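Local coordinates for protein Xaa-Pro dipeptidase (Mycobacterium tuberculosis, PDB 5E2C) that probably acts as a metal-dependent aminopeptidase of the prolidase family, of which this chain is the N-terminal creatinase/prolidase-like domain, at residues Leu17-Leu31 with Leu119-Glu131. Numbering follows the deposited sequence. Where two conformers were deposited one is given.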
ATOM      1  N   LEU A  17       2.718  -1.737 -21.864  1.00 16.85           N
ATOM      2  CA  LEU A  17       3.862  -1.549 -20.970  1.00 14.93           C
ATOM      3  C   LEU A  17       5.150  -2.097 -21.580  1.00 13.78           C
ATOM      4  O   LEU A  17       5.113  -3.009 -22.402  1.00 15.65           O
ATOM      5  CB  LEU A  17       3.617  -2.269 -19.632  1.00 14.77           C
ATOM      6  CG  LEU A  17       2.305  -1.977 -18.905  1.00 16.02           C
ATOM      7  CD1 LEU A  17       2.076  -3.003 -17.796  1.00 16.53           C
ATOM      8  CD2 LEU A  17       2.335  -0.564 -18.365  1.00 17.02           C
ATOM      9  N   ASP A  18       6.287  -1.569 -21.134  1.00 12.44           N
ATOM     10  CA  ASP A  18       7.602  -2.041 -21.566  1.00 14.01           C
ATOM     11  C   ASP A  18       8.240  -2.989 -20.559  1.00 13.59           C
ATOM     12  O   ASP A  18       9.150  -3.750 -20.908  1.00 12.53           O
ATOM     13  CB  ASP A  18       8.510  -0.849 -21.820  1.00 17.16           C
ATOM     14  CG  ASP A  18       7.889   0.124 -22.794  1.00 20.14           C
ATOM     15  OD1 ASP A  18       7.668  -0.283 -23.949  1.00 21.83           O
ATOM     16  OD2 ASP A  18       7.575   1.268 -22.411  1.00 21.86           O
ATOM     17  N   ALA A  19       7.752  -2.943 -19.321  1.00 11.35           N
ATOM     18  CA  ALA A  19       8.217  -3.843 -18.247  1.00 10.24           C
ATOM     19  C   ALA A  19       7.205  -3.802 -17.114  1.00 11.14           C
ATOM     20  O   ALA A  19       6.303  -2.951 -17.085  1.00 10.02           O
ATOM     21  CB  ALA A  19       9.601  -3.443 -17.747  1.00  9.86           C
HETATM   22  N   MSE A  20       7.347  -4.752 -16.199  1.00 11.16           N
HETATM   23  CA  MSE A  20       6.521  -4.818 -15.025  1.00 11.93           C
HETATM   24  C   MSE A  20       7.358  -5.175 -13.832  1.00  9.62           C
HETATM   25  O   MSE A  20       8.212  -6.081 -13.882  1.00  8.84           O
HETATM   26  CB  MSE A  20       5.482  -5.899 -15.232  1.00 14.62           C
HETATM   27  CG  MSE A  20       4.699  -6.019 -13.958  1.00 20.37           C
HETATM   28 SE   MSE A  20       2.902  -6.537 -14.397  1.00 29.62          SE
HETATM   29  CE  MSE A  20       2.160  -6.313 -12.581  1.00 24.32           C
ATOM     30  N   LEU A  21       7.098  -4.459 -12.752  1.00  8.86           N
ATOM     31  CA  LEU A  21       7.638  -4.773 -11.434  1.00  8.62           C
ATOM     32  C   LEU A  21       6.610  -5.604 -10.687  1.00  8.41           C
ATOM     33  O   LEU A  21       5.464  -5.175 -10.486  1.00  7.18           O
ATOM     34  CB  LEU A  21       7.895  -3.491 -10.647  1.00  9.03           C
ATOM     35  CG  LEU A  21       8.363  -3.690  -9.204  1.00  9.19           C
ATOM     36  CD1 LEU A  21       9.703  -4.424  -9.179  1.00  9.12           C
ATOM     37  CD2 LEU A  21       8.453  -2.330  -8.528  1.00 10.07           C
ATOM     38  N   ILE A  22       7.003  -6.801 -10.294  1.00  7.71           N
ATOM     39  CA  ILE A  22       6.136  -7.667  -9.499  1.00  8.02           C
ATOM     40  C   ILE A  22       6.565  -7.615  -8.026  1.00  8.53           C
ATOM     41  O   ILE A  22       7.719  -7.911  -7.686  1.00  8.51           O
ATOM     42  CB  ILE A  22       6.160  -9.109 -10.029  1.00  9.04           C
ATOM     43  CG1 ILE A  22       5.740  -9.118 -11.503  1.00 10.37           C
ATOM     44  CG2 ILE A  22       5.218 -10.004  -9.230  1.00  9.27           C
ATOM     45  CD1 ILE A  22       6.893  -9.155 -12.438  1.00 12.02           C
ATOM     46  N   SER A  23       5.622  -7.223  -7.168  1.00  8.76           N
ATOM     47  CA  SER A  23       5.867  -7.000  -5.737  1.00  9.55           C
ATOM     48  C   SER A  23       5.080  -7.963  -4.811  1.00 10.66           C
ATOM     49  O   SER A  23       5.441  -8.122  -3.631  1.00 11.79           O
ATOM     50  CB  SER A  23       5.504  -5.560  -5.360  1.00 10.13           C
ATOM     51  OG  SER A  23       6.255  -4.601  -6.107  1.00 12.09           O
ATOM     52  N   ASP A  24       3.989  -8.530  -5.319  1.00  8.98           N
ATOM     53  CA  ASP A  24       3.147  -9.480  -4.562  1.00 10.60           C
ATOM     54  C   ASP A  24       3.920 -10.794  -4.520  1.00 11.00           C
ATOM     55  O   ASP A  24       4.265 -11.342  -5.557  1.00  9.66           O
ATOM     56  CB  ASP A  24       1.778  -9.613  -5.271  1.00 12.63           C
ATOM     57  CG  ASP A  24       0.800 -10.549  -4.552  1.00 16.63           C
ATOM     58  OD1 ASP A  24       1.231 -11.548  -3.957  1.00 19.86           O
ATOM     59  OD2 ASP A  24      -0.421 -10.302  -4.605  1.00 16.22           O
ATOM     60  N   LEU A  25       4.222 -11.280  -3.324  1.00 12.24           N
ATOM     61  CA  LEU A  25       5.036 -12.476  -3.176  1.00 13.91           C
ATOM     62  C   LEU A  25       4.420 -13.740  -3.801  1.00 12.02           C
ATOM     63  O   LEU A  25       5.154 -14.590  -4.300  1.00 11.65           O
ATOM     64  CB  LEU A  25       5.385 -12.709  -1.712  1.00 16.38           C
ATOM     65  CG  LEU A  25       6.228 -11.597  -1.083  1.00 19.26           C
ATOM     66  CD1 LEU A  25       6.469 -11.941   0.376  1.00 22.75           C
ATOM     67  CD2 LEU A  25       7.541 -11.377  -1.827  1.00 21.33           C
ATOM     68  N   ILE A  26       3.088 -13.827  -3.836  1.00 13.39           N
ATOM     69  CA  ILE A  26       2.418 -14.914  -4.538  1.00 13.22           C
ATOM     70  C   ILE A  26       2.805 -14.875  -6.010  1.00 10.98           C
ATOM     71  O   ILE A  26       3.112 -15.887  -6.608  1.00  9.90           O
ATOM     72  CB  ILE A  26       0.876 -14.838  -4.389  1.00 15.60           C
ATOM     73  CG1 ILE A  26       0.476 -15.041  -2.929  1.00 20.20           C
ATOM     74  CG2 ILE A  26       0.199 -15.885  -5.260  1.00 17.23           C
ATOM     75  CD1 ILE A  26      -0.988 -14.733  -2.644  1.00 22.08           C
ATOM     76  N   ASN A  27       2.809 -13.685  -6.599  1.00 10.14           N
ATOM     77  CA  ASN A  27       3.155 -13.553  -8.001  1.00  9.79           C
ATOM     78  C   ASN A  27       4.642 -13.710  -8.290  1.00 10.36           C
ATOM     79  O   ASN A  27       5.034 -14.219  -9.360  1.00 11.11           O
ATOM     80  CB  ASN A  27       2.629 -12.216  -8.514  1.00 10.24           C
ATOM     81  CG  ASN A  27       1.121 -12.192  -8.560  1.00 11.41           C
ATOM     82  OD1 ASN A  27       0.463 -13.253  -8.579  1.00 12.49           O
ATOM     83  ND2 ASN A  27       0.558 -11.003  -8.579  1.00 11.77           N
ATOM     84  N   VAL A  28       5.472 -13.249  -7.363  1.00  8.96           N
ATOM     85  CA  VAL A  28       6.916 -13.436  -7.486  1.00  9.31           C
ATOM     86  C   VAL A  28       7.205 -14.941  -7.506  1.00 10.33           C
ATOM     87  O   VAL A  28       7.926 -15.427  -8.375  1.00  9.73           O
ATOM     88  CB  VAL A  28       7.681 -12.759  -6.337  1.00  9.08           C
ATOM     89  CG1 VAL A  28       9.144 -13.155  -6.341  1.00 10.02           C
ATOM     90  CG2 VAL A  28       7.581 -11.239  -6.406  1.00  9.11           C
ATOM     91  N   ARG A  29       6.617 -15.662  -6.555  0.50 11.31           N
ATOM     92  CA  ARG A  29       6.797 -17.106  -6.473  0.50 12.49           C
ATOM     93  C   ARG A  29       6.324 -17.806  -7.755  0.50 11.80           C
ATOM     94  O   ARG A  29       7.018 -18.679  -8.290  0.50 11.65           O
ATOM     95  CB  ARG A  29       6.053 -17.652  -5.252  0.50 14.47           C
ATOM     96  CG  ARG A  29       6.404 -19.083  -4.893  0.50 16.41           C
ATOM     97  CD  ARG A  29       5.802 -19.482  -3.554  0.50 17.67           C
ATOM     98  NE  ARG A  29       4.343 -19.540  -3.604  0.50 20.71           N
ATOM     99  CZ  ARG A  29       3.522 -18.732  -2.933  0.50 23.07           C
ATOM    100  NH1 ARG A  29       4.003 -17.779  -2.139  0.50 25.55           N
ATOM    101  NH2 ARG A  29       2.211 -18.877  -3.063  0.50 20.63           N
ATOM    102  N   TYR A  30       5.154 -17.406  -8.255  1.00 10.94           N
ATOM    103  CA  TYR A  30       4.579 -18.001  -9.474  1.00 11.35           C
ATOM    104  C   TYR A  30       5.524 -17.871 -10.669  1.00 10.55           C
ATOM    105  O   TYR A  30       5.726 -18.829 -11.428  1.00 10.26           O
ATOM    106  CB  TYR A  30       3.229 -17.349  -9.781  1.00 12.39           C
ATOM    107  CG  TYR A  30       2.556 -17.884 -11.005  1.00 15.32           C
ATOM    108  CD1 TYR A  30       1.978 -19.143 -10.998  1.00 17.17           C
ATOM    109  CD2 TYR A  30       2.520 -17.145 -12.181  1.00 16.41           C
ATOM    110  CE1 TYR A  30       1.366 -19.647 -12.127  1.00 18.94           C
ATOM    111  CE2 TYR A  30       1.893 -17.636 -13.319  1.00 17.63           C
ATOM    112  CZ  TYR A  30       1.331 -18.895 -13.285  1.00 18.76           C
ATOM    113  OH  TYR A  30       0.724 -19.394 -14.408  1.00 22.17           O
ATOM    114  N   LEU A  31       6.136 -16.691 -10.804  1.00  8.76           N
ATOM    115  CA  LEU A  31       6.968 -16.382 -11.933  1.00  9.02           C
ATOM    116  C   LEU A  31       8.423 -16.814 -11.836  1.00 10.89           C
ATOM    117  O   LEU A  31       9.091 -16.882 -12.853  1.00 12.29           O
ATOM    118  CB  LEU A  31       6.948 -14.861 -12.192  1.00  9.12           C
ATOM    119  CG  LEU A  31       5.560 -14.317 -12.549  1.00  9.02           C
ATOM    120  CD1 LEU A  31       5.573 -12.802 -12.428  1.00  9.68           C
ATOM    121  CD2 LEU A  31       5.156 -14.744 -13.939  1.00 10.19           C
ATOM    122  N   LEU A 119       5.429   5.257 -14.087  1.00 13.57           N
ATOM    123  CA  LEU A 119       4.904   4.145 -13.301  1.00 13.11           C
ATOM    124  C   LEU A 119       3.421   4.014 -13.584  1.00 13.38           C
ATOM    125  O   LEU A 119       2.667   4.975 -13.406  1.00 16.83           O
ATOM    126  CB  LEU A 119       5.131   4.390 -11.814  1.00 13.37           C
ATOM    127  CG  LEU A 119       6.602   4.218 -11.406  1.00 12.12           C
ATOM    128  CD1 LEU A 119       6.918   5.023 -10.154  1.00 13.37           C
ATOM    129  CD2 LEU A 119       6.915   2.737 -11.215  1.00 12.02           C
ATOM    130  N   VAL A 120       3.003   2.831 -14.013  1.00 11.22           N
ATOM    131  CA  VAL A 120       1.625   2.600 -14.419  1.00 10.80           C
ATOM    132  C   VAL A 120       0.981   1.490 -13.598  1.00 11.21           C
ATOM    133  O   VAL A 120       1.523   0.387 -13.495  1.00 10.75           O
ATOM    134  CB  VAL A 120       1.573   2.222 -15.904  1.00 11.13           C
ATOM    135  CG1 VAL A 120       0.136   1.937 -16.352  1.00 11.84           C
ATOM    136  CG2 VAL A 120       2.209   3.323 -16.753  1.00 12.11           C
ATOM    137  N   ARG A 121      -0.179   1.776 -13.016  1.00 12.63           N
ATOM    138  CA  ARG A 121      -0.917   0.749 -12.283  1.00 11.86           C
ATOM    139  C   ARG A 121      -1.186  -0.468 -13.181  1.00 11.61           C
ATOM    140  O   ARG A 121      -1.719  -0.346 -14.304  1.00 12.20           O
ATOM    141  CB  ARG A 121      -2.230   1.306 -11.736  1.00 14.00           C
ATOM    142  CG  ARG A 121      -2.071   2.424 -10.712  1.00 14.06           C
ATOM    143  CD  ARG A 121      -3.381   3.200 -10.603  1.00 16.29           C
ATOM    144  NE  ARG A 121      -3.349   4.177  -9.527  1.00 17.63           N
ATOM    145  CZ  ARG A 121      -2.683   5.330  -9.553  1.00 22.01           C
ATOM    146  NH1 ARG A 121      -1.976   5.697 -10.625  1.00 23.64           N
ATOM    147  NH2 ARG A 121      -2.730   6.133  -8.492  1.00 23.06           N
ATOM    148  N   ALA A 122      -0.812  -1.646 -12.687  1.00 10.25           N
ATOM    149  CA  ALA A 122      -0.912  -2.879 -13.454  1.00 11.36           C
ATOM    150  C   ALA A 122      -1.332  -4.095 -12.621  1.00 11.92           C
ATOM    151  O   ALA A 122      -1.037  -5.236 -13.001  1.00 13.30           O
ATOM    152  CB  ALA A 122       0.413  -3.168 -14.150  1.00 12.18           C
ATOM    153  N   SER A 123      -2.042  -3.883 -11.519  1.00 10.99           N
ATOM    154  CA  SER A 123      -2.498  -5.033 -10.729  1.00 11.22           C
ATOM    155  C   SER A 123      -3.473  -5.866 -11.545  1.00 11.70           C
ATOM    156  O   SER A 123      -4.385  -5.328 -12.182  1.00 13.09           O
ATOM    157  CB  SER A 123      -3.120  -4.599  -9.423  1.00 12.12           C
ATOM    158  OG  SER A 123      -2.108  -4.176  -8.536  1.00 12.32           O
ATOM    159  N   GLY A 124      -3.265  -7.179 -11.535  1.00 12.05           N
ATOM    160  CA  GLY A 124      -4.099  -8.105 -12.283  1.00 11.83           C
ATOM    161  C   GLY A 124      -3.385  -8.735 -13.458  1.00 12.72           C
ATOM    162  O   GLY A 124      -3.864  -9.713 -14.026  1.00 13.48           O
ATOM    163  N   THR A 125      -2.240  -8.180 -13.834  1.00 12.62           N
ATOM    164  CA  THR A 125      -1.546  -8.646 -15.015  1.00 12.63           C
ATOM    165  C   THR A 125      -1.062 -10.084 -14.812  1.00 13.27           C
ATOM    166  O   THR A 125      -1.260 -10.942 -15.681  1.00 13.13           O
ATOM    167  CB  THR A 125      -0.386  -7.713 -15.394  1.00 14.57           C
ATOM    168  OG1 THR A 125      -0.879  -6.377 -15.530  1.00 14.01           O
ATOM    169  CG2 THR A 125       0.216  -8.123 -16.714  1.00 16.10           C
ATOM    170  N   VAL A 126      -0.475 -10.368 -13.656  1.00 11.07           N
ATOM    171  CA  VAL A 126       0.009 -11.726 -13.412  1.00 12.31           C
ATOM    172  C   VAL A 126      -1.164 -12.692 -13.209  1.00 12.88           C
ATOM    173  O   VAL A 126      -1.140 -13.809 -13.708  1.00 12.50           O
ATOM    174  CB  VAL A 126       0.937 -11.792 -12.199  1.00 12.34           C
ATOM    175  CG1 VAL A 126       1.468 -13.209 -12.040  1.00 12.81           C
ATOM    176  CG2 VAL A 126       2.059 -10.765 -12.324  1.00 11.94           C
ATOM    177  N   GLU A 127      -2.183 -12.240 -12.482  1.00 13.33           N
ATOM    178  CA  GLU A 127      -3.387 -13.027 -12.226  1.00 14.39           C
ATOM    179  C   GLU A 127      -4.031 -13.471 -13.530  1.00 15.52           C
ATOM    180  O   GLU A 127      -4.571 -14.579 -13.607  1.00 15.51           O
ATOM    181  CB  GLU A 127      -4.397 -12.213 -11.398  1.00 15.50           C
ATOM    182  CG  GLU A 127      -4.014 -12.020  -9.931  1.00 16.45           C
ATOM    183  CD  GLU A 127      -2.923 -10.968  -9.681  1.00 15.94           C
ATOM    184  OE1 GLU A 127      -2.486 -10.280 -10.632  1.00 16.77           O
ATOM    185  OE2 GLU A 127      -2.525 -10.804  -8.516  1.00 17.36           O
ATOM    186  N   SER A 128      -3.954 -12.627 -14.566  1.00 13.15           N
ATOM    187  CA  SER A 128      -4.566 -12.941 -15.864  1.00 14.88           C
ATOM    188  C   SER A 128      -4.035 -14.241 -16.483  1.00 18.44           C
ATOM    189  O   SER A 128      -4.651 -14.793 -17.394  1.00 19.46           O
ATOM    190  CB  SER A 128      -4.370 -11.783 -16.854  1.00 16.14           C
ATOM    191  OG  SER A 128      -3.035 -11.737 -17.345  1.00 18.08           O
ATOM    192  N   LEU A 129      -2.881 -14.701 -16.005  1.00 18.51           N
ATOM    193  CA  LEU A 129      -2.264 -15.925 -16.510  1.00 20.71           C
ATOM    194  C   LEU A 129      -2.817 -17.222 -15.886  1.00 24.80           C
ATOM    195  O   LEU A 129      -2.630 -18.303 -16.440  1.00 29.94           O
ATOM    196  CB  LEU A 129      -0.748 -15.865 -16.274  1.00 18.97           C
ATOM    197  CG  LEU A 129       0.016 -14.610 -16.696  1.00 20.35           C
ATOM    198  CD1 LEU A 129       1.471 -14.721 -16.264  1.00 20.65           C
ATOM    199  CD2 LEU A 129      -0.069 -14.354 -18.191  1.00 21.85           C
ATOM    200  N   ARG A 130      -3.493 -17.113 -14.751  0.70 25.85           N
ATOM    201  CA  ARG A 130      -4.010 -18.288 -14.047  0.70 32.43           C
ATOM    202  C   ARG A 130      -5.320 -18.782 -14.662  0.70 37.13           C
ATOM    203  O   ARG A 130      -5.809 -18.212 -15.642  0.70 33.77           O
ATOM    204  CB  ARG A 130      -4.162 -17.962 -12.559  0.70 36.80           C
ATOM    205  CG  ARG A 130      -2.815 -17.827 -11.870  0.70 40.05           C
ATOM    206  CD  ARG A 130      -2.815 -16.845 -10.712  0.70 41.32           C
ATOM    207  NE  ARG A 130      -1.455 -16.692 -10.203  0.70 48.00           N
ATOM    208  CZ  ARG A 130      -1.039 -15.734  -9.375  0.70 39.70           C
ATOM    209  NH1 ARG A 130      -1.868 -14.796  -8.924  0.70 41.69           N
ATOM    210  NH2 ARG A 130       0.227 -15.722  -8.994  0.70 37.15           N
ATOM    211  N   GLU A 131      -5.878 -19.850 -14.092  1.00 43.57           N
ATOM    212  CA  GLU A 131      -7.076 -20.502 -14.647  1.00 48.10           C
ATOM    213  C   GLU A 131      -8.356 -19.714 -14.420  1.00 45.22           C
ATOM    214  O   GLU A 131      -9.260 -19.748 -15.258  1.00 53.21           O
ATOM    215  CB  GLU A 131      -7.239 -21.908 -14.054  1.00 56.64           C
ATOM    216  CG  GLU A 131      -5.972 -22.765 -14.058  1.00 62.87           C
ATOM    217  CD  GLU A 131      -5.156 -22.626 -15.334  1.00 66.95           C
ATOM    218  OE1 GLU A 131      -5.733 -22.759 -16.438  1.00 67.33           O
ATOM    219  OE2 GLU A 131      -3.933 -22.381 -15.231  1.00 73.00           O
TER
HETATM  220  O   HOH W   1      -2.258 -12.418  -6.359  1.00 38.51           O
HETATM  221  O   HOH W   2      -0.737 -21.574 -14.192  1.00 42.66           O
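Val126 packs against Ile22, Asn27 and Leu31, between strand 19-22 and helix 25-32 of this creatinase/prolidase N-terminal domain, a worked example of the chain end after edge strand 118-121 folding back over an inner strand and the helix that follows it. A chi1 of -177°, which swings CG1 away from the backbone N, lays that methyl along the Asn27 amide, 3.6 Å from OD1, while CG2 faces Ile22 CG1 and Leu31 CD1. The close packing continues through the strand and the loop before it: selenomethionine Met20 rests SE on Thr125 CB (3.6 Å) and brings CE against Ala122, and Leu17 CD2 meets Val120 CB (3.8 Å). Helix 3-14 adds Ile12 over Leu17 and Met20.

Asn27 is the buried polar centre. Its ND2 gives a nearly straight bond (175°) to Glu127 OE2, 3.1 Å away and met from above the carboxylate plane, and also bonds Glu96. The looser, partly exposed side holds Glu127, Tyr30 and Arg130. In the Arg130 conformer described, NH1 and NH2 approach Asn27 OD1 in bent, weak bonds, the NH2 one doubtfully short, and the guanidinium lies over a face of the Tyr30 ring in a cation-pi contact. A water donates to Glu127 OE2 and, weakly, to Asp24 OD2, which His98 also holds.

ND2, donating to two carboxylates, thus sets the amide's orientation; the water and His98 probably ease the closeness of Asp24 and Glu127.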